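Local coordinates for PmoD (Methylocystis sp. ATCC 49242, PDB 6CPD), which is a periplasmic copper-binding protein with a cupredoxin-like soluble domain, from a methane-oxidizing bacterium, and probably takes part in copper handling linked to methane oxidation, at residues T18-D23 / R38-F43; R58-P63 / D76-L81. All coordinates share one frame; numbering follows the deposited sequence.

Contact 1 of 2, residues T18-D23 / R38-F43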
ATOM      1  N   THR B  18      -7.974   0.573   1.861  1.00 27.09           N
ATOM      2  CA  THR B  18      -8.484   1.143   0.623  1.00 25.34           C
ATOM      3  C   THR B  18      -9.211   2.455   0.960  1.00 28.23           C
ATOM      4  O   THR B  18      -9.911   2.542   1.970  1.00 28.54           O
ATOM      5  CB  THR B  18      -9.469   0.190  -0.108  1.00 44.15           C
ATOM      6  OG1 THR B  18      -8.879  -1.108  -0.285  1.00 39.69           O
ATOM      7  CG2 THR B  18      -9.844   0.757  -1.468  1.00 49.10           C
ATOM      8  N   VAL B  19      -9.022   3.470   0.134  1.00 25.77           N
ATOM      9  CA  VAL B  19      -9.678   4.749   0.352  1.00 26.57           C
ATOM     10  C   VAL B  19     -10.495   5.120  -0.862  1.00 29.96           C
ATOM     11  O   VAL B  19      -9.985   5.055  -1.982  1.00 31.60           O
ATOM     12  CB  VAL B  19      -8.648   5.870   0.616  1.00 28.50           C
ATOM     13  CG1 VAL B  19      -9.358   7.166   0.938  1.00 29.70           C
ATOM     14  CG2 VAL B  19      -7.697   5.475   1.756  1.00 29.76           C
ATOM     15  N   PHE B  20     -11.765   5.477  -0.681  1.00 31.61           N
ATOM     16  CA  PHE B  20     -12.467   6.067  -1.813  1.00 35.42           C
ATOM     17  C   PHE B  20     -13.255   7.308  -1.403  1.00 42.64           C
ATOM     18  O   PHE B  20     -13.498   7.548  -0.220  1.00 34.37           O
ATOM     19  CB  PHE B  20     -13.337   5.052  -2.570  1.00 43.31           C
ATOM     20  CG  PHE B  20     -14.466   4.465  -1.797  1.00 45.27           C
ATOM     21  CD1 PHE B  20     -14.246   3.417  -0.915  1.00 46.86           C
ATOM     22  CD2 PHE B  20     -15.780   4.874  -2.050  1.00 50.02           C
ATOM     23  CE1 PHE B  20     -15.312   2.831  -0.235  1.00 51.99           C
ATOM     24  CE2 PHE B  20     -16.856   4.296  -1.376  1.00 49.16           C
ATOM     25  CZ  PHE B  20     -16.620   3.270  -0.467  1.00 52.34           C
ATOM     26  N   GLN B  21     -13.585   8.107  -2.413  1.00 26.82           N
ATOM     27  CA  GLN B  21     -14.283   9.380  -2.257  1.00 28.59           C
ATOM     28  C   GLN B  21     -15.439   9.426  -3.243  1.00 31.35           C
ATOM     29  O   GLN B  21     -15.318   9.954  -4.359  1.00 32.16           O
ATOM     30  CB  GLN B  21     -13.323  10.532  -2.493  1.00 28.85           C
ATOM     31  CG  GLN B  21     -12.088  10.501  -1.572  1.00 29.88           C
ATOM     32  CD  GLN B  21     -11.336  11.822  -1.579  1.00 33.58           C
ATOM     33  OE1 GLN B  21     -10.677  12.165  -2.561  1.00 31.81           O
ATOM     34  NE2 GLN B  21     -11.462  12.587  -0.496  1.00 32.91           N
ATOM     35  N   PRO B  22     -16.565   8.837  -2.837  1.00 34.22           N
ATOM     36  CA  PRO B  22     -17.730   8.570  -3.688  1.00 33.30           C
ATOM     37  C   PRO B  22     -18.372   9.834  -4.281  1.00 44.10           C
ATOM     38  O   PRO B  22     -19.067   9.734  -5.303  1.00 39.68           O
ATOM     39  CB  PRO B  22     -18.694   7.843  -2.741  1.00 41.82           C
ATOM     40  CG  PRO B  22     -18.274   8.258  -1.355  1.00 38.97           C
ATOM     41  CD  PRO B  22     -16.780   8.423  -1.438  1.00 34.43           C
ATOM     42  N   ASP B  23     -18.211  10.982  -3.625  1.00 38.53           N
ATOM     43  CA  ASP B  23     -18.775  12.232  -4.160  1.00 47.41           C
ATOM     44  C   ASP B  23     -17.959  12.801  -5.326  1.00 47.87           C
ATOM     45  O   ASP B  23     -18.462  13.613  -6.101  1.00 51.73           O
ATOM     46  CB  ASP B  23     -18.918  13.271  -3.044  1.00 45.19           C
ATOM     47  CG  ASP B  23     -20.106  12.986  -2.140  1.00 51.28           C
ATOM     48  OD1 ASP B  23     -20.994  12.224  -2.571  1.00 51.54           O
ATOM     49  OD2 ASP B  23     -20.154  13.512  -1.003  1.00 57.07           O
ATOM     50  N   ARG B  38     -16.291  13.806   1.563  1.00 35.76           N
ATOM     51  CA  ARG B  38     -16.667  12.489   2.068  1.00 35.08           C
ATOM     52  C   ARG B  38     -15.629  11.444   1.715  1.00 36.41           C
ATOM     53  O   ARG B  38     -15.346  11.189   0.547  1.00 34.10           O
ATOM     54  CB  ARG B  38     -18.026  12.056   1.513  1.00 37.49           C
ATOM     55  CG  ARG B  38     -18.482  10.658   1.931  1.00 37.34           C
ATOM     56  CD  ARG B  38     -20.003  10.543   1.873  1.00 43.95           C
ATOM     57  NE  ARG B  38     -20.514  10.729   0.513  1.00 51.90           N
ATOM     58  CZ  ARG B  38     -21.083   9.766  -0.219  1.00 51.74           C
ATOM     59  NH1 ARG B  38     -21.235   8.549   0.279  1.00 49.14           N
ATOM     60  NH2 ARG B  38     -21.509  10.023  -1.452  1.00 51.09           N
ATOM     61  N   THR B  39     -15.073  10.821   2.737  1.00 31.32           N
ATOM     62  CA  THR B  39     -14.002   9.868   2.504  1.00 31.96           C
ATOM     63  C   THR B  39     -14.271   8.610   3.297  1.00 33.39           C
ATOM     64  O   THR B  39     -14.558   8.674   4.490  1.00 31.84           O
ATOM     65  CB  THR B  39     -12.651  10.485   2.889  1.00 32.10           C
ATOM     66  OG1 THR B  39     -12.500  11.723   2.190  1.00 32.79           O
ATOM     67  CG2 THR B  39     -11.505   9.557   2.530  1.00 29.39           C
ATOM     68  N   ILE B  40     -14.175   7.459   2.629  1.00 28.33           N
ATOM     69  CA  ILE B  40     -14.372   6.201   3.303  1.00 26.19           C
ATOM     70  C   ILE B  40     -13.066   5.438   3.288  1.00 30.58           C
ATOM     71  O   ILE B  40     -12.478   5.241   2.229  1.00 29.12           O
ATOM     72  CB  ILE B  40     -15.480   5.373   2.634  1.00 30.38           C
ATOM     73  CG1 ILE B  40     -16.810   6.120   2.737  1.00 33.96           C
ATOM     74  CG2 ILE B  40     -15.551   3.964   3.252  1.00 31.45           C
ATOM     75  CD1 ILE B  40     -17.910   5.516   1.884  1.00 44.33           C
ATOM     76  N   MET B  41     -12.623   5.013   4.466  1.00 29.21           N
ATOM     77  CA  MET B  41     -11.434   4.169   4.575  1.00 27.27           C
ATOM     78  C   MET B  41     -11.797   2.772   5.042  1.00 30.70           C
ATOM     79  O   MET B  41     -12.360   2.607   6.128  1.00 32.01           O
ATOM     80  CB  MET B  41     -10.426   4.797   5.531  1.00 27.28           C
ATOM     81  CG  MET B  41     -10.086   6.243   5.162  1.00 34.38           C
ATOM     82  SD  MET B  41      -8.751   6.902   6.177  1.00 64.61           S
ATOM     83  CE  MET B  41      -7.783   5.413   6.376  1.00 37.28           C
ATOM     84  N   ALA B  42     -11.464   1.776   4.222  1.00 28.30           N
ATOM     85  CA  ALA B  42     -11.764   0.384   4.530  1.00 30.19           C
ATOM     86  C   ALA B  42     -10.501  -0.380   4.928  1.00 32.59           C
ATOM     87  O   ALA B  42      -9.482  -0.308   4.233  1.00 33.07           O
ATOM     88  CB  ALA B  42     -12.436  -0.286   3.337  1.00 31.79           C
ATOM     89  N   PHE B  43     -10.594  -1.115   6.035  1.00 29.56           N
ATOM     90  CA  PHE B  43      -9.473  -1.852   6.625  1.00 31.65           C
ATOM     91  C   PHE B  43      -9.739  -3.351   6.514  1.00 27.92           C
ATOM     92  O   PHE B  43     -10.845  -3.814   6.792  1.00 32.77           O
ATOM     93  CB  PHE B  43      -9.273  -1.453   8.092  1.00 32.15           C
ATOM     94  CG  PHE B  43      -8.888  -0.013   8.279  1.00 29.96           C
ATOM     95  CD1 PHE B  43      -9.851   0.981   8.245  1.00 34.33           C
ATOM     96  CD2 PHE B  43      -7.568   0.346   8.479  1.00 24.99           C
ATOM     97  CE1 PHE B  43      -9.495   2.309   8.400  1.00 37.01           C
ATOM     98  CE2 PHE B  43      -7.208   1.665   8.637  1.00 32.25           C
ATOM     99  CZ  PHE B  43      -8.177   2.651   8.604  1.00 33.18           C
TER
HETATM  100  O   HOH W   1      -8.871  -2.672   2.463  1.00 28.93           O
HETATM  101  O   HOH W   2     -18.233  15.192  -0.240  1.00 40.98           O
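Antiparallel strand pairing joins T18-F20 to I40-A42 in one sheet of the cupredoxin-like domain, and a salt bridge fastens the chain just past the pairing. T18 with A42 and F20 with I40 are hydrogen-bonded pairs, each closed by two backbone bonds; V19 and M41 form the non-hydrogen-bonded pair between them. On the face of F20, the I40 side chain runs alongside the ring: CB sits over one ring face, 4.1 Å from the centroid, and CD1 reaches CZ of F20 at 3.5 Å. On the other face, V19 CG1 meets T39 CG2 at 3.6 Å. Beyond the strand, Q21 NE2 gives T39 OG1 a bond of 3.0 Å in its own amide plane, and also bonds A35 O, while T39 OG1 is held as well by G37 O. R38, its CG anti to the backbone N (chi1 177°) and its chain bent at chi3, grips D23 side-on: NH2 to OD1 and NE to OD2 (3.2 Å), both oxygens near the guanidinium plane but approached from above the carboxylate plane. P22 CG lies over the centre of the same guanidinium, 3.4 Å from CZ. With a leucine in place of R38, the D23 carboxylate would probably lose its charged mate and the P22 ring the flat group it lies against. Strand 92-99 pairs with the far edge of 37-45, where R38 and I40 touch E96, while the backbone of V19 bonds that of Y29 in the short strand 28-29.

Contact 2 of 2, residues R58-P63 / D76-L81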
ATOM      1  N   ARG B  58      -6.954   6.222  15.637  1.00 27.58           N
ATOM      2  CA  ARG B  58      -7.043   7.664  15.780  1.00 29.68           C
ATOM      3  C   ARG B  58      -6.386   8.332  14.597  1.00 33.00           C
ATOM      4  O   ARG B  58      -5.216   8.089  14.311  1.00 36.34           O
ATOM      5  CB  ARG B  58      -6.414   8.122  17.092  1.00 29.12           C
ATOM      6  CG  ARG B  58      -6.445   9.642  17.257  1.00 31.75           C
ATOM      7  CD  ARG B  58      -5.708  10.090  18.487  1.00 41.18           C
ATOM      8  NE  ARG B  58      -6.579  10.002  19.655  1.00 54.63           N
ATOM      9  CZ  ARG B  58      -6.187   9.636  20.863  1.00 59.85           C
ATOM     10  NH1 ARG B  58      -4.929   9.293  21.069  1.00 67.13           N
ATOM     11  NH2 ARG B  58      -7.056   9.597  21.857  1.00 57.49           N
ATOM     12  N   ILE B  59      -7.135   9.171  13.897  1.00 32.71           N
ATOM     13  CA  ILE B  59      -6.533   9.925  12.803  1.00 30.49           C
ATOM     14  C   ILE B  59      -6.262  11.338  13.302  1.00 31.30           C
ATOM     15  O   ILE B  59      -7.160  12.006  13.807  1.00 32.01           O
ATOM     16  CB  ILE B  59      -7.441   9.942  11.561  1.00 32.88           C
ATOM     17  CG1 ILE B  59      -7.639   8.519  11.038  1.00 34.73           C
ATOM     18  CG2 ILE B  59      -6.840  10.844  10.456  1.00 32.51           C
ATOM     19  CD1 ILE B  59      -8.581   8.442   9.840  1.00 37.80           C
ATOM     20  N   ILE B  60      -5.012  11.769  13.200  1.00 28.00           N
ATOM     21  CA  ILE B  60      -4.637  13.110  13.653  1.00 29.71           C
ATOM     22  C   ILE B  60      -4.087  13.956  12.519  1.00 28.14           C
ATOM     23  O   ILE B  60      -3.560  13.442  11.521  1.00 27.91           O
ATOM     24  CB  ILE B  60      -3.557  13.075  14.761  1.00 29.57           C
ATOM     25  CG1 ILE B  60      -2.279  12.411  14.229  1.00 27.65           C
ATOM     26  CG2 ILE B  60      -4.066  12.333  16.003  1.00 31.87           C
ATOM     27  CD1 ILE B  60      -1.093  12.539  15.164  1.00 30.82           C
ATOM     28  N   ARG B  61      -4.213  15.265  12.685  1.00 32.07           N
ATOM     29  CA  ARG B  61      -3.451  16.202  11.883  1.00 31.16           C
ATOM     30  C   ARG B  61      -1.989  15.979  12.238  1.00 31.50           C
ATOM     31  O   ARG B  61      -1.641  15.825  13.413  1.00 35.24           O
ATOM     32  CB  ARG B  61      -3.905  17.648  12.166  1.00 27.50           C
ATOM     33  CG  ARG B  61      -5.386  17.840  11.812  1.00 31.10           C
ATOM     34  CD  ARG B  61      -5.954  19.173  12.248  1.00 38.38           C
ATOM     35  NE  ARG B  61      -6.246  19.239  13.679  1.00 40.30           N
ATOM     36  CZ  ARG B  61      -7.361  18.795  14.254  1.00 46.15           C
ATOM     37  NH1 ARG B  61      -8.318  18.222  13.531  1.00 45.30           N
ATOM     38  NH2 ARG B  61      -7.523  18.925  15.566  1.00 45.94           N
ATOM     39  N   ASP B  62      -1.140  15.916  11.220  1.00 28.53           N
ATOM     40  CA  ASP B  62       0.281  15.672  11.411  1.00 27.34           C
ATOM     41  C   ASP B  62       0.938  16.948  11.962  1.00 26.63           C
ATOM     42  O   ASP B  62       0.918  17.972  11.294  1.00 31.43           O
ATOM     43  CB  ASP B  62       0.930  15.268  10.080  1.00 28.02           C
ATOM     44  CG  ASP B  62       2.353  14.717  10.252  1.00 35.29           C
ATOM     45  OD1 ASP B  62       3.016  15.025  11.273  1.00 32.04           O
ATOM     46  OD2 ASP B  62       2.811  13.978   9.347  1.00 35.92           O
ATOM     47  N   PRO B  63       1.488  16.905  13.193  1.00 28.24           N
ATOM     48  CA  PRO B  63       2.105  18.138  13.713  1.00 25.22           C
ATOM     49  C   PRO B  63       3.519  18.382  13.183  1.00 28.64           C
ATOM     50  O   PRO B  63       4.106  19.420  13.512  1.00 27.30           O
ATOM     51  CB  PRO B  63       2.141  17.891  15.230  1.00 32.97           C
ATOM     52  CG  PRO B  63       2.332  16.389  15.345  1.00 31.41           C
ATOM     53  CD  PRO B  63       1.532  15.799  14.173  1.00 29.98           C
ATOM     54  N   ASP B  76      -5.599  14.508  21.610  1.00 45.75           N
ATOM     55  CA  ASP B  76      -6.971  14.959  21.369  1.00 50.63           C
ATOM     56  C   ASP B  76      -7.023  16.296  20.609  1.00 51.36           C
ATOM     57  O   ASP B  76      -7.866  16.488  19.726  1.00 48.36           O
ATOM     58  CB  ASP B  76      -7.733  15.077  22.693  1.00 54.12           C
ATOM     59  CG  ASP B  76      -8.285  13.739  23.169  1.00 60.32           C
ATOM     60  OD1 ASP B  76      -8.453  12.819  22.333  1.00 53.90           O
ATOM     61  OD2 ASP B  76      -8.552  13.606  24.382  1.00 67.84           O
ATOM     62  N   ALA B  77      -6.114  17.207  20.949  1.00 51.27           N
ATOM     63  CA  ALA B  77      -6.020  18.503  20.278  1.00 49.58           C
ATOM     64  C   ALA B  77      -5.804  18.357  18.770  1.00 41.49           C
ATOM     65  O   ALA B  77      -6.194  19.220  17.982  1.00 39.85           O
ATOM     66  CB  ALA B  77      -4.894  19.334  20.888  1.00 53.92           C
ATOM     67  N   LEU B  78      -5.153  17.270  18.379  1.00 39.78           N
ATOM     68  CA  LEU B  78      -4.825  17.013  16.977  1.00 41.69           C
ATOM     69  C   LEU B  78      -5.841  16.122  16.249  1.00 40.94           C
ATOM     70  O   LEU B  78      -5.712  15.884  15.045  1.00 33.07           O
ATOM     71  CB  LEU B  78      -3.438  16.359  16.899  1.00 36.68           C
ATOM     72  CG  LEU B  78      -2.255  17.178  17.428  1.00 38.66           C
ATOM     73  CD1 LEU B  78      -0.987  16.331  17.515  1.00 37.16           C
ATOM     74  CD2 LEU B  78      -2.037  18.354  16.490  1.00 36.92           C
ATOM     75  N   THR B  79      -6.861  15.646  16.957  1.00 39.73           N
ATOM     76  CA  THR B  79      -7.657  14.525  16.426  1.00 39.50           C
ATOM     77  C   THR B  79      -8.739  14.906  15.418  1.00 40.38           C
ATOM     78  O   THR B  79      -9.563  15.782  15.679  1.00 43.24           O
ATOM     79  CB  THR B  79      -8.306  13.747  17.578  1.00 43.19           C
ATOM     80  OG1 THR B  79      -7.277  13.045  18.284  1.00 41.74           O
ATOM     81  CG2 THR B  79      -9.343  12.736  17.054  1.00 36.43           C
ATOM     82  N   GLU B  80      -8.722  14.229  14.267  1.00 38.36           N
ATOM     83  CA  GLU B  80      -9.771  14.350  13.246  1.00 38.90           C
ATOM     84  C   GLU B  80     -10.874  13.350  13.490  1.00 37.64           C
ATOM     85  O   GLU B  80     -12.052  13.646  13.318  1.00 35.92           O
ATOM     86  CB  GLU B  80      -9.223  14.115  11.837  1.00 36.11           C
ATOM     87  CG  GLU B  80      -8.472  15.263  11.257  1.00 48.60           C
ATOM     88  CD  GLU B  80      -9.378  16.403  10.809  1.00 55.34           C
ATOM     89  OE1 GLU B  80     -10.581  16.162  10.556  1.00 55.50           O
ATOM     90  OE2 GLU B  80      -8.867  17.538  10.698  1.00 58.63           O
ATOM     91  N   LEU B  81     -10.472  12.134  13.841  1.00 36.53           N
ATOM     92  CA  LEU B  81     -11.432  11.080  14.112  1.00 40.49           C
ATOM     93  C   LEU B  81     -10.840  10.092  15.098  1.00 35.52           C
ATOM     94  O   LEU B  81      -9.643   9.838  15.071  1.00 32.46           O
ATOM     95  CB  LEU B  81     -11.811  10.389  12.794  1.00 44.65           C
ATOM     96  CG  LEU B  81     -12.456   9.007  12.734  1.00 54.46           C
ATOM     97  CD1 LEU B  81     -13.310   8.921  11.490  1.00 58.80           C
ATOM     98  CD2 LEU B  81     -11.395   7.908  12.701  1.00 52.56           C
TER
HETATM   99  O   HOH W   3      -4.954  20.741  15.501  1.00 38.93           O
HETATM  100  O   HOH W   4     -11.087  18.292  14.604  1.00 52.74           O
HETATM  101  O   HOH W   5     -10.070  18.489  16.891  1.00 53.06           O
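R61 reaches over the turn that leads from helix 72-77 into strand 79-86 and binds it with both ends of its guanidinium. NH1 meets E80 OE2 at 3.0 Å, exactly in the guanidinium plane but from above the carboxylate, the two planes standing 82° apart; NH2 gives A77 O a more bent bond of 2.8 Å. L78 O lies 3.4 Å above the centre of the same group while accepting the backbone N of R61. Three waters complete the grip, one joining NE to A77 O and two joining NH1 and NH2 to T79 O, so these turn carbonyls are tied to the arginine directly or through water. The chain bends at chi3 (-77°), which folds the guanidinium back over the L78 carbonyl.

Beneath it, I60 CB packs on L78 CB at 3.9 Å, and L78 CD1 rests against P63 CG, 4.0 Å away. Farther along, I59 CD1 touches L81 CD2. R58 passes T79 at about a right angle, its CD 3.4 Å from OG1, and its NH2 stands 3.5 Å from D76 OD1, a purely electrostatic pairing with the carboxylate well off the guanidinium plane; E72 is its stronger salt-bridge partner. T79 OG1 bonds L75 O, and E80 OE1 bonds H97 NE2, which helps fix the carboxylate that meets R61. Across the other edge of strand 55-61, backbone bonds to L108 and I106 secure R58 and I60 in the sheet.

I59 O takes the backbone N of E80 at 2.8 Å and, weakly, that of L81: a classic beta bulge, placed where a short helical connection returns as the strand next to 55-61 in the mixed sheet.

Contacts 1 and 2 follow each other along the chain and lie in different sheets of the domain, their centres about 18 Å apart. They meet in the interior between the sheets, where SD of M41 in contact 1 stands 4.0 Å from CD1 of I59 in contact 2; F43 adds to this layer by touching L57 and stacking on F93. H97 ties them further: its backbone bonds T39 and its NE2 reaches E80. The copper(I) ion, held by M7 and M9, belongs with the first sheet, since strand 7-10 pairs with the strand 13-20 that carries contact 1. Neither contact supplies a copper ligand.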